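PDB 3EH7: 4-hydroxybutyrate CoA-transferase from Porphyromonas gingivalis, which probably transfers coenzyme A between acyl-CoA thioesters and carboxylates such as acetate or 4-hydroxybutyrate. Local coordinates for residues F106-R114 / P294-R302; E318-V326 / T384-V392. All coordinates share one frame; numbering follows the deposited sequence. Where two conformers were deposited one is given.

Interaction 1. Residues F106-R114 / P294-R302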
ATOM      1  N   PHE A 106      -2.290  -9.731   4.713  1.00 21.55           N
ATOM      2  CA  PHE A 106      -2.018 -10.771   5.709  1.00 21.40           C
ATOM      3  C   PHE A 106      -1.892 -10.173   7.134  1.00 21.31           C
ATOM      4  O   PHE A 106      -2.521 -10.661   8.069  1.00 19.60           O
ATOM      5  CB  PHE A 106      -0.758 -11.531   5.297  1.00 21.35           C
ATOM      6  CG  PHE A 106      -0.531 -12.827   6.040  1.00 23.21           C
ATOM      7  CD1 PHE A 106      -1.487 -13.378   6.893  1.00 23.17           C
ATOM      8  CD2 PHE A 106       0.663 -13.510   5.861  1.00 23.61           C
ATOM      9  CE1 PHE A 106      -1.225 -14.569   7.564  1.00 24.04           C
ATOM     10  CE2 PHE A 106       0.912 -14.692   6.511  1.00 24.09           C
ATOM     11  CZ  PHE A 106      -0.032 -15.234   7.361  1.00 22.97           C
ATOM     12  N   TYR A 107      -1.104  -9.109   7.293  1.00 20.16           N
ATOM     13  CA  TYR A 107      -0.951  -8.460   8.609  1.00 21.43           C
ATOM     14  C   TYR A 107      -2.246  -7.924   9.233  1.00 22.13           C
ATOM     15  O   TYR A 107      -2.304  -7.727  10.435  1.00 23.12           O
ATOM     16  CB  TYR A 107       0.134  -7.365   8.583  1.00 21.44           C
ATOM     17  CG  TYR A 107      -0.370  -6.027   8.128  1.00 23.04           C
ATOM     18  CD1 TYR A 107      -0.425  -5.722   6.786  1.00 24.59           C
ATOM     19  CD2 TYR A 107      -0.848  -5.072   9.047  1.00 24.48           C
ATOM     20  CE1 TYR A 107      -0.889  -4.498   6.341  1.00 23.27           C
ATOM     21  CE2 TYR A 107      -1.327  -3.846   8.604  1.00 27.15           C
ATOM     22  CZ  TYR A 107      -1.341  -3.577   7.241  1.00 26.83           C
ATOM     23  OH  TYR A 107      -1.797  -2.390   6.735  1.00 32.11           O
ATOM     24  N   GLU A 108      -3.273  -7.692   8.414  1.00 22.90           N
ATOM     25  CA  GLU A 108      -4.555  -7.177   8.852  1.00 23.34           C
ATOM     26  C   GLU A 108      -5.544  -8.249   9.306  1.00 22.91           C
ATOM     27  O   GLU A 108      -6.569  -7.935   9.919  1.00 22.38           O
ATOM     28  CB  GLU A 108      -5.213  -6.358   7.729  1.00 24.60           C
ATOM     29  CG  GLU A 108      -5.090  -4.859   7.882  1.00 30.17           C
ATOM     30  CD  GLU A 108      -5.958  -4.101   6.882  1.00 36.96           C
ATOM     31  OE1 GLU A 108      -5.713  -4.200   5.663  1.00 40.28           O
ATOM     32  OE2 GLU A 108      -6.917  -3.419   7.321  1.00 45.13           O
ATOM     33  N   VAL A 109      -5.256  -9.505   8.992  1.00 21.61           N
ATOM     34  CA  VAL A 109      -6.169 -10.591   9.334  1.00 21.79           C
ATOM     35  C   VAL A 109      -6.507 -10.690  10.829  1.00 21.94           C
ATOM     36  O   VAL A 109      -7.685 -10.801  11.188  1.00 21.94           O
ATOM     37  CB  VAL A 109      -5.627 -11.927   8.789  1.00 22.09           C
ATOM     38  CG1 VAL A 109      -6.397 -13.097   9.348  1.00 19.35           C
ATOM     39  CG2 VAL A 109      -5.671 -11.884   7.247  1.00 21.66           C
ATOM     40  N   PRO A 110      -5.499 -10.636  11.720  1.00 22.89           N
ATOM     41  CA  PRO A 110      -5.838 -10.779  13.160  1.00 22.65           C
ATOM     42  C   PRO A 110      -6.811  -9.720  13.683  1.00 24.57           C
ATOM     43  O   PRO A 110      -7.764 -10.058  14.393  1.00 22.24           O
ATOM     44  CB  PRO A 110      -4.485 -10.682  13.860  1.00 23.07           C
ATOM     45  CG  PRO A 110      -3.483 -11.144  12.761  1.00 22.53           C
ATOM     46  CD  PRO A 110      -4.041 -10.598  11.498  1.00 22.44           C
ATOM     47  N   SER A 111      -6.623  -8.451  13.319  1.00 26.35           N
ATOM     48  CA  SER A 111      -7.583  -7.427  13.782  1.00 27.90           C
ATOM     49  C   SER A 111      -8.970  -7.634  13.172  1.00 28.16           C
ATOM     50  O   SER A 111      -9.992  -7.417  13.831  1.00 27.24           O
ATOM     51  CB  SER A 111      -7.077  -6.018  13.509  1.00 28.15           C
ATOM     52  OG  SER A 111      -6.851  -5.855  12.122  1.00 33.56           O
HETATM   53  N   MSE A 112      -9.016  -8.080  11.922  1.00 28.45           N
HETATM   54  CA  MSE A 112     -10.274  -8.390  11.262  0.50 28.43           C
HETATM   55  C   MSE A 112     -10.975  -9.554  11.971  1.00 28.97           C
HETATM   56  O   MSE A 112     -12.216  -9.602  12.056  1.00 28.10           O
HETATM   57  CB  MSE A 112     -10.021  -8.709   9.791  0.50 28.58           C
HETATM   58  CG  MSE A 112     -11.254  -9.105   9.043  0.50 29.37           C
HETATM   59 SE   MSE A 112     -10.997  -9.359   7.146  0.50 31.46          SE
HETATM   60  CE  MSE A 112     -10.693  -7.459   6.623  0.50 25.48           C
ATOM     61  N   ILE A 113     -10.179 -10.490  12.484  1.00 28.56           N
ATOM     62  CA  ILE A 113     -10.722 -11.591  13.248  1.00 28.92           C
ATOM     63  C   ILE A 113     -11.234 -11.057  14.586  1.00 30.50           C
ATOM     64  O   ILE A 113     -12.352 -11.353  14.973  1.00 30.53           O
ATOM     65  CB  ILE A 113      -9.676 -12.741  13.487  1.00 28.79           C
ATOM     66  CG1 ILE A 113      -9.410 -13.486  12.184  1.00 25.86           C
ATOM     67  CG2 ILE A 113     -10.185 -13.728  14.582  1.00 28.50           C
ATOM     68  CD1 ILE A 113      -8.314 -14.538  12.287  1.00 26.91           C
ATOM     69  N   ARG A 114     -10.426 -10.253  15.275  1.00 31.62           N
ATOM     70  CA  ARG A 114     -10.819  -9.723  16.586  1.00 33.42           C
ATOM     71  C   ARG A 114     -12.014  -8.794  16.517  1.00 34.79           C
ATOM     72  O   ARG A 114     -12.772  -8.726  17.473  1.00 35.39           O
ATOM     73  CB  ARG A 114      -9.680  -8.980  17.280  1.00 33.04           C
ATOM     74  CG  ARG A 114      -8.689  -9.891  17.953  1.00 32.69           C
ATOM     75  CD  ARG A 114      -7.708  -9.093  18.774  1.00 31.40           C
ATOM     76  NE  ARG A 114      -6.824  -8.304  17.925  1.00 30.04           N
ATOM     77  CZ  ARG A 114      -5.690  -8.753  17.365  1.00 29.69           C
ATOM     78  NH1 ARG A 114      -5.268 -10.015  17.532  1.00 27.71           N
ATOM     79  NH2 ARG A 114      -4.962  -7.932  16.633  1.00 28.40           N
ATOM     80  N   PRO A 294       2.610 -13.346  16.115  1.00 20.68           N
ATOM     81  CA  PRO A 294       1.483 -13.318  15.208  1.00 20.74           C
ATOM     82  C   PRO A 294       1.679 -12.339  14.050  1.00 20.41           C
ATOM     83  O   PRO A 294       2.472 -11.363  14.117  1.00 20.37           O
ATOM     84  CB  PRO A 294       0.291 -12.942  16.106  1.00 20.42           C
ATOM     85  CG  PRO A 294       0.861 -12.486  17.379  1.00 21.09           C
ATOM     86  CD  PRO A 294       2.234 -13.031  17.502  1.00 20.91           C
ATOM     87  N   VAL A 295       0.963 -12.618  12.976  1.00 20.48           N
ATOM     88  CA  VAL A 295       1.228 -11.939  11.723  1.00 19.62           C
ATOM     89  C   VAL A 295       0.991 -10.410  11.791  1.00 20.73           C
ATOM     90  O   VAL A 295       1.641  -9.650  11.054  1.00 19.28           O
ATOM     91  CB  VAL A 295       0.469 -12.607  10.547  1.00 19.32           C
ATOM     92  CG1 VAL A 295      -1.093 -12.410  10.689  1.00 17.53           C
ATOM     93  CG2 VAL A 295       1.026 -12.083   9.193  1.00 15.87           C
ATOM     94  N   ASP A 296       0.087  -9.960  12.684  1.00 21.39           N
ATOM     95  CA  ASP A 296      -0.174  -8.539  12.830  1.00 21.19           C
ATOM     96  C   ASP A 296       0.995  -7.805  13.460  1.00 20.94           C
ATOM     97  O   ASP A 296       1.037  -6.581  13.418  1.00 20.35           O
ATOM     98  CB  ASP A 296      -1.479  -8.253  13.593  1.00 22.61           C
ATOM     99  CG  ASP A 296      -1.512  -8.863  14.980  1.00 23.64           C
ATOM    100  OD1 ASP A 296      -1.024  -9.991  15.182  1.00 25.56           O
ATOM    101  OD2 ASP A 296      -2.100  -8.236  15.855  1.00 27.51           O
ATOM    102  N   TYR A 297       1.942  -8.535  14.049  1.00 20.51           N
ATOM    103  CA  TYR A 297       3.181  -7.946  14.481  1.00 20.55           C
ATOM    104  C   TYR A 297       4.232  -8.062  13.392  1.00 20.49           C
ATOM    105  O   TYR A 297       4.727  -7.036  12.876  1.00 20.05           O
ATOM    106  CB  TYR A 297       3.653  -8.575  15.810  1.00 21.65           C
ATOM    107  CG  TYR A 297       4.961  -8.012  16.309  1.00 21.79           C
ATOM    108  CD1 TYR A 297       5.011  -6.785  16.953  1.00 22.01           C
ATOM    109  CD2 TYR A 297       6.154  -8.699  16.110  1.00 23.00           C
ATOM    110  CE1 TYR A 297       6.212  -6.255  17.403  1.00 21.12           C
ATOM    111  CE2 TYR A 297       7.344  -8.196  16.563  1.00 21.76           C
ATOM    112  CZ  TYR A 297       7.373  -6.981  17.212  1.00 22.72           C
ATOM    113  OH  TYR A 297       8.561  -6.497  17.626  1.00 20.58           O
ATOM    114  N   VAL A 298       4.529  -9.291  12.964  1.00 20.21           N
ATOM    115  CA  VAL A 298       5.665  -9.533  12.044  1.00 20.21           C
ATOM    116  C   VAL A 298       5.526  -8.845  10.690  1.00 20.31           C
ATOM    117  O   VAL A 298       6.517  -8.290  10.166  1.00 20.16           O
ATOM    118  CB  VAL A 298       5.973 -11.029  11.845  1.00 20.11           C
ATOM    119  CG1 VAL A 298       7.214 -11.252  10.908  1.00 19.49           C
ATOM    120  CG2 VAL A 298       6.169 -11.718  13.207  1.00 20.67           C
ATOM    121  N   ASN A 299       4.319  -8.875  10.120  1.00 20.55           N
ATOM    122  CA  ASN A 299       4.096  -8.407   8.758  1.00 19.74           C
ATOM    123  C   ASN A 299       3.604  -6.957   8.713  1.00 19.54           C
ATOM    124  O   ASN A 299       3.280  -6.443   7.654  1.00 17.97           O
ATOM    125  CB  ASN A 299       3.068  -9.303   8.032  1.00 20.86           C
ATOM    126  CG  ASN A 299       3.677 -10.512   7.340  1.00 20.10           C
ATOM    127  OD1 ASN A 299       4.506 -11.227   7.913  1.00 21.99           O
ATOM    128  ND2 ASN A 299       3.177 -10.808   6.140  1.00 21.79           N
ATOM    129  N   ASP A 300       3.499  -6.302   9.861  1.00 19.27           N
ATOM    130  CA  ASP A 300       3.058  -4.921   9.869  1.00 19.76           C
ATOM    131  C   ASP A 300       4.174  -4.084   9.220  1.00 19.64           C
ATOM    132  O   ASP A 300       5.308  -4.126   9.670  1.00 19.53           O
ATOM    133  CB  ASP A 300       2.850  -4.454  11.275  1.00 19.51           C
ATOM    134  CG  ASP A 300       2.249  -3.054  11.343  1.00 22.85           C
ATOM    135  OD1 ASP A 300       2.527  -2.167  10.492  1.00 26.56           O
ATOM    136  OD2 ASP A 300       1.493  -2.840  12.268  1.00 28.90           O
ATOM    137  N   PRO A 301       3.864  -3.378   8.132  1.00 19.61           N
ATOM    138  CA  PRO A 301       4.918  -2.554   7.518  1.00 19.17           C
ATOM    139  C   PRO A 301       5.652  -1.641   8.507  1.00 19.25           C
ATOM    140  O   PRO A 301       6.853  -1.428   8.371  1.00 19.31           O
ATOM    141  CB  PRO A 301       4.156  -1.776   6.463  1.00 19.47           C
ATOM    142  CG  PRO A 301       3.049  -2.728   6.039  1.00 20.14           C
ATOM    143  CD  PRO A 301       2.603  -3.299   7.371  1.00 20.27           C
ATOM    144  N   ARG A 302       4.949  -1.120   9.511  1.00 19.48           N
ATOM    145  CA  ARG A 302       5.585  -0.263  10.523  1.00 20.38           C
ATOM    146  C   ARG A 302       6.563  -1.008  11.434  1.00 20.38           C
ATOM    147  O   ARG A 302       7.467  -0.414  11.974  1.00 20.22           O
ATOM    148  CB  ARG A 302       4.525   0.435  11.359  1.00 21.12           C
ATOM    149  CG  ARG A 302       3.605   1.320  10.504  1.00 22.19           C
ATOM    150  CD  ARG A 302       2.337   1.644  11.247  1.00 24.88           C
ATOM    151  NE  ARG A 302       1.545   0.448  11.512  1.00 24.39           N
ATOM    152  CZ  ARG A 302       0.371   0.464  12.134  1.00 27.67           C
ATOM    153  NH1 ARG A 302      -0.140   1.607  12.568  1.00 26.90           N
ATOM    154  NH2 ARG A 302      -0.286  -0.667  12.355  1.00 26.49           N
TER
HETATM  155  O   HOH W   1      -2.487 -10.948  17.362  1.00 27.36           O
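Tyr107 lies along the turn from Asn299 to Pro301 and can be followed outward from its backbone. Its CB sits against the Asn299 backbone and side chain, 3.4 Å from Asn299 O and 3.6 Å from Asn299 CB. CG projects between the backbone N and the carbonyl carbon (chi1 86°), which lays the ring beside Asp300 CA. Further out, Pro301 CD covers the centre of one ring face in a CH-pi contact, 3.8 Å from Tyr107 CE1, while Glu108 CG lies off-centre over the opposite face. At the tip, OH makes a weak hydrogen bond to Trp350 of the second subunit.

Val295 does the wedging next door with two branches. CG2 stands over the middle of the Phe106 ring, 3.4 Å from the centroid of that ring and just 4° off its normal. CG1 presses on Pro110 CG at 3.4 Å, tighter than usual for two carbons. Asn299 ND2 comes to Phe106 obliquely; the amide is held by Tyr344, Asp343 and Glu242. Between these patches the backbones meet directly, with Asp296 CA 3.3 Å from Tyr107 O in a CA-H...O contact.

The exposed end is polar. Arg114, bent at chi3, brings NH2 to Asp296 OD2 at 3.0 Å in a salt bridge (155° at the hydrogen). Asp296 OD2 lies near the guanidinium plane, at its edge, but is itself met from above the carboxylate plane. Water 1 closes a second path, from Arg114 NH1 to Asp296 OD1.

Helix 109-114 and the residues leading into it pack on helix 295-298, which follows strand 290-292 of the large mixed sheet, and on the turn to Pro301. Helix 145-151 touches both segments, through Pro147, and helix 341-350 backs Phe106, Val298 and Pro301.

Interaction 2. Residues E318-V326 / T384-V392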
ATOM      1  N   GLU A 318       3.215 -12.674 -12.910  1.00 23.92           N
ATOM      2  CA  GLU A 318       3.568 -11.801 -14.034  1.00 23.53           C
ATOM      3  C   GLU A 318       3.708 -10.359 -13.582  1.00 22.34           C
ATOM      4  O   GLU A 318       3.184  -9.960 -12.525  1.00 21.23           O
ATOM      5  CB  GLU A 318       2.559 -11.922 -15.189  1.00 23.77           C
ATOM      6  CG  GLU A 318       1.168 -11.441 -14.845  1.00 25.84           C
ATOM      7  CD  GLU A 318       0.117 -11.630 -15.952  1.00 26.62           C
ATOM      8  OE1 GLU A 318       0.441 -12.010 -17.104  1.00 25.36           O
ATOM      9  OE2 GLU A 318      -1.066 -11.362 -15.646  1.00 28.85           O
ATOM     10  N   ILE A 319       4.445  -9.604 -14.385  1.00 21.11           N
ATOM     11  CA  ILE A 319       4.618  -8.168 -14.212  1.00 20.76           C
ATOM     12  C   ILE A 319       4.484  -7.498 -15.571  1.00 19.77           C
ATOM     13  O   ILE A 319       5.014  -7.993 -16.590  1.00 19.42           O
ATOM     14  CB  ILE A 319       5.941  -7.810 -13.511  1.00 21.65           C
ATOM     15  CG1 ILE A 319       6.111  -6.288 -13.446  1.00 23.46           C
ATOM     16  CG2 ILE A 319       7.125  -8.350 -14.247  1.00 24.66           C
ATOM     17  CD1 ILE A 319       7.095  -5.833 -12.442  1.00 24.70           C
ATOM     18  N   ASP A 320       3.698  -6.430 -15.622  1.00 18.52           N
ATOM     19  CA  ASP A 320       3.486  -5.753 -16.882  1.00 17.83           C
ATOM     20  C   ASP A 320       4.546  -4.689 -17.085  1.00 17.61           C
ATOM     21  O   ASP A 320       5.350  -4.422 -16.197  1.00 17.87           O
ATOM     22  CB  ASP A 320       2.047  -5.260 -17.081  1.00 17.39           C
ATOM     23  CG  ASP A 320       1.691  -4.021 -16.277  1.00 18.83           C
ATOM     24  OD1 ASP A 320       2.558  -3.409 -15.630  1.00 17.22           O
ATOM     25  OD2 ASP A 320       0.490  -3.675 -16.300  1.00 20.93           O
ATOM     26  N   LEU A 321       4.553  -4.103 -18.264  1.00 17.25           N
ATOM     27  CA  LEU A 321       5.600  -3.141 -18.631  1.00 17.86           C
ATOM     28  C   LEU A 321       5.584  -1.843 -17.812  1.00 18.38           C
ATOM     29  O   LEU A 321       6.531  -1.056 -17.901  1.00 19.46           O
ATOM     30  CB  LEU A 321       5.534  -2.838 -20.130  1.00 17.11           C
ATOM     31  CG  LEU A 321       6.007  -3.984 -21.028  1.00 16.42           C
ATOM     32  CD1 LEU A 321       5.875  -3.632 -22.489  1.00 15.04           C
ATOM     33  CD2 LEU A 321       7.436  -4.406 -20.696  1.00 16.94           C
HETATM   34  N   MSE A 322       4.505  -1.601 -17.053  1.00 18.99           N
HETATM   35  CA  MSE A 322       4.412  -0.416 -16.179  1.00 18.52           C
HETATM   36  C   MSE A 322       4.953  -0.725 -14.806  1.00 18.62           C
HETATM   37  O   MSE A 322       5.219   0.185 -14.022  1.00 18.57           O
HETATM   38  CB  MSE A 322       2.960   0.059 -16.064  1.00 18.33           C
HETATM   39  CG  MSE A 322       2.370   0.498 -17.374  1.00 18.41           C
HETATM   40 SE   MSE A 322       0.647   1.323 -17.112  0.80 21.29          SE
HETATM   41  CE  MSE A 322      -0.229  -0.102 -16.099  1.00 21.82           C
ATOM     42  N   GLY A 323       5.086  -2.018 -14.513  1.00 17.86           N
ATOM     43  CA  GLY A 323       5.514  -2.477 -13.216  1.00 17.60           C
ATOM     44  C   GLY A 323       4.399  -3.024 -12.330  1.00 18.07           C
ATOM     45  O   GLY A 323       4.659  -3.273 -11.174  1.00 18.43           O
ATOM     46  N   GLN A 324       3.164  -3.210 -12.820  1.00 18.41           N
ATOM     47  CA  GLN A 324       2.129  -3.815 -11.943  1.00 19.52           C
ATOM     48  C   GLN A 324       2.468  -5.290 -11.742  1.00 19.84           C
ATOM     49  O   GLN A 324       2.798  -5.960 -12.696  1.00 20.35           O
ATOM     50  CB  GLN A 324       0.709  -3.731 -12.522  1.00 19.86           C
ATOM     51  CG  GLN A 324       0.326  -2.408 -13.137  1.00 20.09           C
ATOM     52  CD  GLN A 324      -1.153  -2.288 -13.340  1.00 20.32           C
ATOM     53  OE1 GLN A 324      -1.888  -1.899 -12.406  1.00 18.75           O
ATOM     54  NE2 GLN A 324      -1.617  -2.582 -14.569  1.00 17.90           N
ATOM     55  N   VAL A 325       2.321  -5.785 -10.511  1.00 20.31           N
ATOM     56  CA  VAL A 325       2.710  -7.123 -10.117  1.00 19.75           C
ATOM     57  C   VAL A 325       1.472  -7.919  -9.792  1.00 21.07           C
ATOM     58  O   VAL A 325       0.626  -7.472  -8.998  1.00 20.72           O
ATOM     59  CB  VAL A 325       3.602  -7.077  -8.867  1.00 19.99           C
ATOM     60  CG1 VAL A 325       3.795  -8.503  -8.216  1.00 19.14           C
ATOM     61  CG2 VAL A 325       4.952  -6.419  -9.215  1.00 18.13           C
ATOM     62  N   VAL A 326       1.338  -9.064 -10.440  1.00 21.24           N
ATOM     63  CA  VAL A 326       0.264 -10.003 -10.162  1.00 22.77           C
ATOM     64  C   VAL A 326       0.886 -11.244  -9.525  1.00 24.91           C
ATOM     65  O   VAL A 326       1.747 -11.897 -10.111  1.00 23.39           O
ATOM     66  CB  VAL A 326      -0.456 -10.394 -11.441  1.00 22.49           C
ATOM     67  CG1 VAL A 326      -1.488 -11.469 -11.190  1.00 20.96           C
ATOM     68  CG2 VAL A 326      -1.076  -9.139 -12.081  1.00 21.27           C
ATOM     69  N   THR A 384       0.760  -5.988  -6.020  1.00 19.55           N
ATOM     70  CA  THR A 384       1.665  -4.895  -5.654  1.00 19.39           C
ATOM     71  C   THR A 384       1.557  -3.811  -6.726  1.00 19.49           C
ATOM     72  O   THR A 384       1.635  -4.120  -7.901  1.00 19.88           O
ATOM     73  CB  THR A 384       3.131  -5.404  -5.483  1.00 20.01           C
ATOM     74  OG1 THR A 384       3.182  -6.333  -4.386  1.00 20.20           O
ATOM     75  CG2 THR A 384       4.058  -4.284  -5.179  1.00 18.95           C
ATOM     76  N   LEU A 385       1.349  -2.552  -6.315  1.00 18.63           N
ATOM     77  CA  LEU A 385       1.009  -1.458  -7.227  1.00 18.82           C
ATOM     78  C   LEU A 385       2.225  -1.048  -8.050  1.00 18.79           C
ATOM     79  O   LEU A 385       3.369  -1.128  -7.573  1.00 18.18           O
ATOM     80  CB  LEU A 385       0.497  -0.227  -6.424  1.00 18.90           C
ATOM     81  CG  LEU A 385      -0.829  -0.395  -5.650  1.00 20.08           C
ATOM     82  CD1 LEU A 385      -0.996   0.707  -4.563  1.00 18.30           C
ATOM     83  CD2 LEU A 385      -2.009  -0.384  -6.641  1.00 16.73           C
ATOM     84  N   ARG A 386       2.008  -0.570  -9.260  1.00 20.03           N
ATOM     85  CA  ARG A 386       3.147  -0.093 -10.053  1.00 22.07           C
ATOM     86  C   ARG A 386       3.933   1.021  -9.318  1.00 22.90           C
ATOM     87  O   ARG A 386       5.148   1.139  -9.459  1.00 24.11           O
ATOM     88  CB  ARG A 386       2.716   0.371 -11.443  1.00 22.56           C
ATOM     89  CG  ARG A 386       2.062   1.708 -11.452  1.00 24.07           C
ATOM     90  CD  ARG A 386       1.652   2.227 -12.834  1.00 23.28           C
ATOM     91  NE  ARG A 386       0.873   3.445 -12.620  1.00 21.38           N
ATOM     92  CZ  ARG A 386       0.493   4.293 -13.561  1.00 22.13           C
ATOM     93  NH1 ARG A 386       0.772   4.079 -14.848  1.00 22.47           N
ATOM     94  NH2 ARG A 386      -0.198   5.356 -13.210  1.00 22.46           N
ATOM     95  N   ASN A 387       3.227   1.819  -8.535  1.00 24.25           N
ATOM     96  CA  ASN A 387       3.837   2.915  -7.766  1.00 25.54           C
ATOM     97  C   ASN A 387       4.729   2.434  -6.652  1.00 25.49           C
ATOM     98  O   ASN A 387       5.457   3.235  -6.113  1.00 27.04           O
ATOM     99  CB  ASN A 387       2.778   3.879  -7.173  1.00 25.29           C
ATOM    100  CG  ASN A 387       2.018   4.675  -8.241  1.00 27.98           C
ATOM    101  OD1 ASN A 387       2.318   4.585  -9.429  1.00 34.83           O
ATOM    102  ND2 ASN A 387       1.040   5.459  -7.821  1.00 27.23           N
ATOM    103  N   GLU A 388       4.668   1.154  -6.268  1.00 25.97           N
ATOM    104  CA  GLU A 388       5.527   0.676  -5.180  1.00 25.45           C
ATOM    105  C   GLU A 388       6.597  -0.356  -5.527  1.00 24.93           C
ATOM    106  O   GLU A 388       7.481  -0.631  -4.713  1.00 23.56           O
ATOM    107  CB  GLU A 388       4.695   0.194  -3.996  1.00 26.25           C
ATOM    108  CG  GLU A 388       3.637  -0.812  -4.302  1.00 25.50           C
ATOM    109  CD  GLU A 388       2.674  -0.964  -3.174  1.00 26.22           C
ATOM    110  OE1 GLU A 388       3.056  -0.510  -2.065  1.00 27.00           O
ATOM    111  OE2 GLU A 388       1.577  -1.575  -3.390  1.00 23.28           O
ATOM    112  N   VAL A 389       6.553  -0.902  -6.736  1.00 24.46           N
ATOM    113  CA  VAL A 389       7.533  -1.924  -7.124  1.00 23.70           C
ATOM    114  C   VAL A 389       8.923  -1.276  -7.108  1.00 23.48           C
ATOM    115  O   VAL A 389       9.038  -0.092  -7.429  1.00 24.05           O
ATOM    116  CB  VAL A 389       7.144  -2.510  -8.493  1.00 23.69           C
ATOM    117  CG1 VAL A 389       7.097  -1.376  -9.562  1.00 25.09           C
ATOM    118  CG2 VAL A 389       8.102  -3.656  -8.898  1.00 24.82           C
ATOM    119  N   ASP A 390       9.966  -2.021  -6.717  1.00 22.72           N
ATOM    120  CA  ASP A 390      11.306  -1.477  -6.554  1.00 22.48           C
ATOM    121  C   ASP A 390      12.221  -2.187  -7.582  1.00 22.62           C
ATOM    122  O   ASP A 390      12.229  -1.790  -8.748  1.00 22.23           O
ATOM    123  CB  ASP A 390      11.695  -1.699  -5.085  1.00 23.97           C
ATOM    124  CG  ASP A 390      13.004  -1.086  -4.700  1.00 23.60           C
ATOM    125  OD1 ASP A 390      13.585  -0.366  -5.534  1.00 24.07           O
ATOM    126  OD2 ASP A 390      13.413  -1.312  -3.513  1.00 20.51           O
ATOM    127  N   TYR A 391      12.906  -3.265  -7.188  1.00 21.52           N
ATOM    128  CA  TYR A 391      13.702  -4.102  -8.089  1.00 20.34           C
ATOM    129  C   TYR A 391      12.926  -5.266  -8.659  1.00 20.38           C
ATOM    130  O   TYR A 391      12.083  -5.905  -7.980  1.00 20.09           O
ATOM    131  CB  TYR A 391      14.898  -4.706  -7.355  1.00 20.90           C
ATOM    132  CG  TYR A 391      15.946  -3.733  -6.894  1.00 19.46           C
ATOM    133  CD1 TYR A 391      15.874  -3.169  -5.623  1.00 22.12           C
ATOM    134  CD2 TYR A 391      17.035  -3.411  -7.701  1.00 20.54           C
ATOM    135  CE1 TYR A 391      16.841  -2.274  -5.169  1.00 21.04           C
ATOM    136  CE2 TYR A 391      18.032  -2.521  -7.260  1.00 21.16           C
ATOM    137  CZ  TYR A 391      17.915  -1.967  -5.992  1.00 21.87           C
ATOM    138  OH  TYR A 391      18.835  -1.110  -5.522  1.00 26.40           O
ATOM    139  N   VAL A 392      13.232  -5.578  -9.909  1.00 18.99           N
ATOM    140  CA  VAL A 392      12.735  -6.783 -10.541  1.00 18.49           C
ATOM    141  C   VAL A 392      13.940  -7.542 -11.044  1.00 18.76           C
ATOM    142  O   VAL A 392      14.838  -6.950 -11.642  1.00 18.18           O
ATOM    143  CB  VAL A 392      11.772  -6.465 -11.705  1.00 19.10           C
ATOM    144  CG1 VAL A 392      11.380  -7.747 -12.456  1.00 18.79           C
ATOM    145  CG2 VAL A 392      10.526  -5.708 -11.185  1.00 18.69           C
TER
HETATM  146  O   HOH W   2      -0.723  -0.676 -10.177  1.00 15.74           O
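The Gln324 amide and the Arg386 guanidinium are turned 56° apart, and the two side chains cross with Gln324 CG 4.0 Å from Arg386 CB. In the amide plane, NE2 donates to Asp320 OD2; OE1 takes a hydrogen from water 2, which in turn accepts from Arg386 N. Ala380 and Val382 of the second subunit bind the same amide through their backbones. Met322 N and Gln324 N reach Asp320 OD1 from opposite faces of its carboxylate; the first bond makes an Asx turn, on a type I turn from Asp320 to Gly323. Selenomethionine Met322 meets the guanidinium obliquely: the arginine chain, extended from CG to NE, carries Arg386 NH1 to 3.6 Å from Met322 SE.

Beyond the bend Val325 and Thr384 form one antiparallel hydrogen-bonded pair. Val325 N donates to Thr384 O at 3.2 Å, and the return bond from Thr384 N to Val325 O is weak. The side chains lie alongside each other, with Val325 CB 3.8 Å from Thr384 CB. Val389 CG1 packs on the Gly323 backbone, 3.5 Å from Gly323 O. Farther along, Ile319 and Val392 meet tip to tip, CD1 of the isoleucine 3.7 Å from CG2 of the valine.

The hairpin 318-326 forms the middle of a small sheet, between strands 372-373 and 382-384. Helix 406-414 sends Arg409 to Met322 O and Arg386 O, and helix 341-350 packs on Val325 and Thr384.

How the interactions relate
The two contacts lie 24 Å apart centre to centre, with nearest atoms about 8 Å apart and no touch, and they follow one another along the chain. Interaction 1 joins the N-terminal and C-terminal family regions, as does the disulfide Cys64-Cys329; interaction 2 stays within the C-terminal one. Helix 341-350 touches both: Arg346 meets Pro301 in the first and forms a salt bridge with Glu388 in the second. Both also reach the dimer interface. Trp350 of the second subunit packs on Asp300 and Pro301, while Arg346 of the second subunit adds another salt bridge to Glu388.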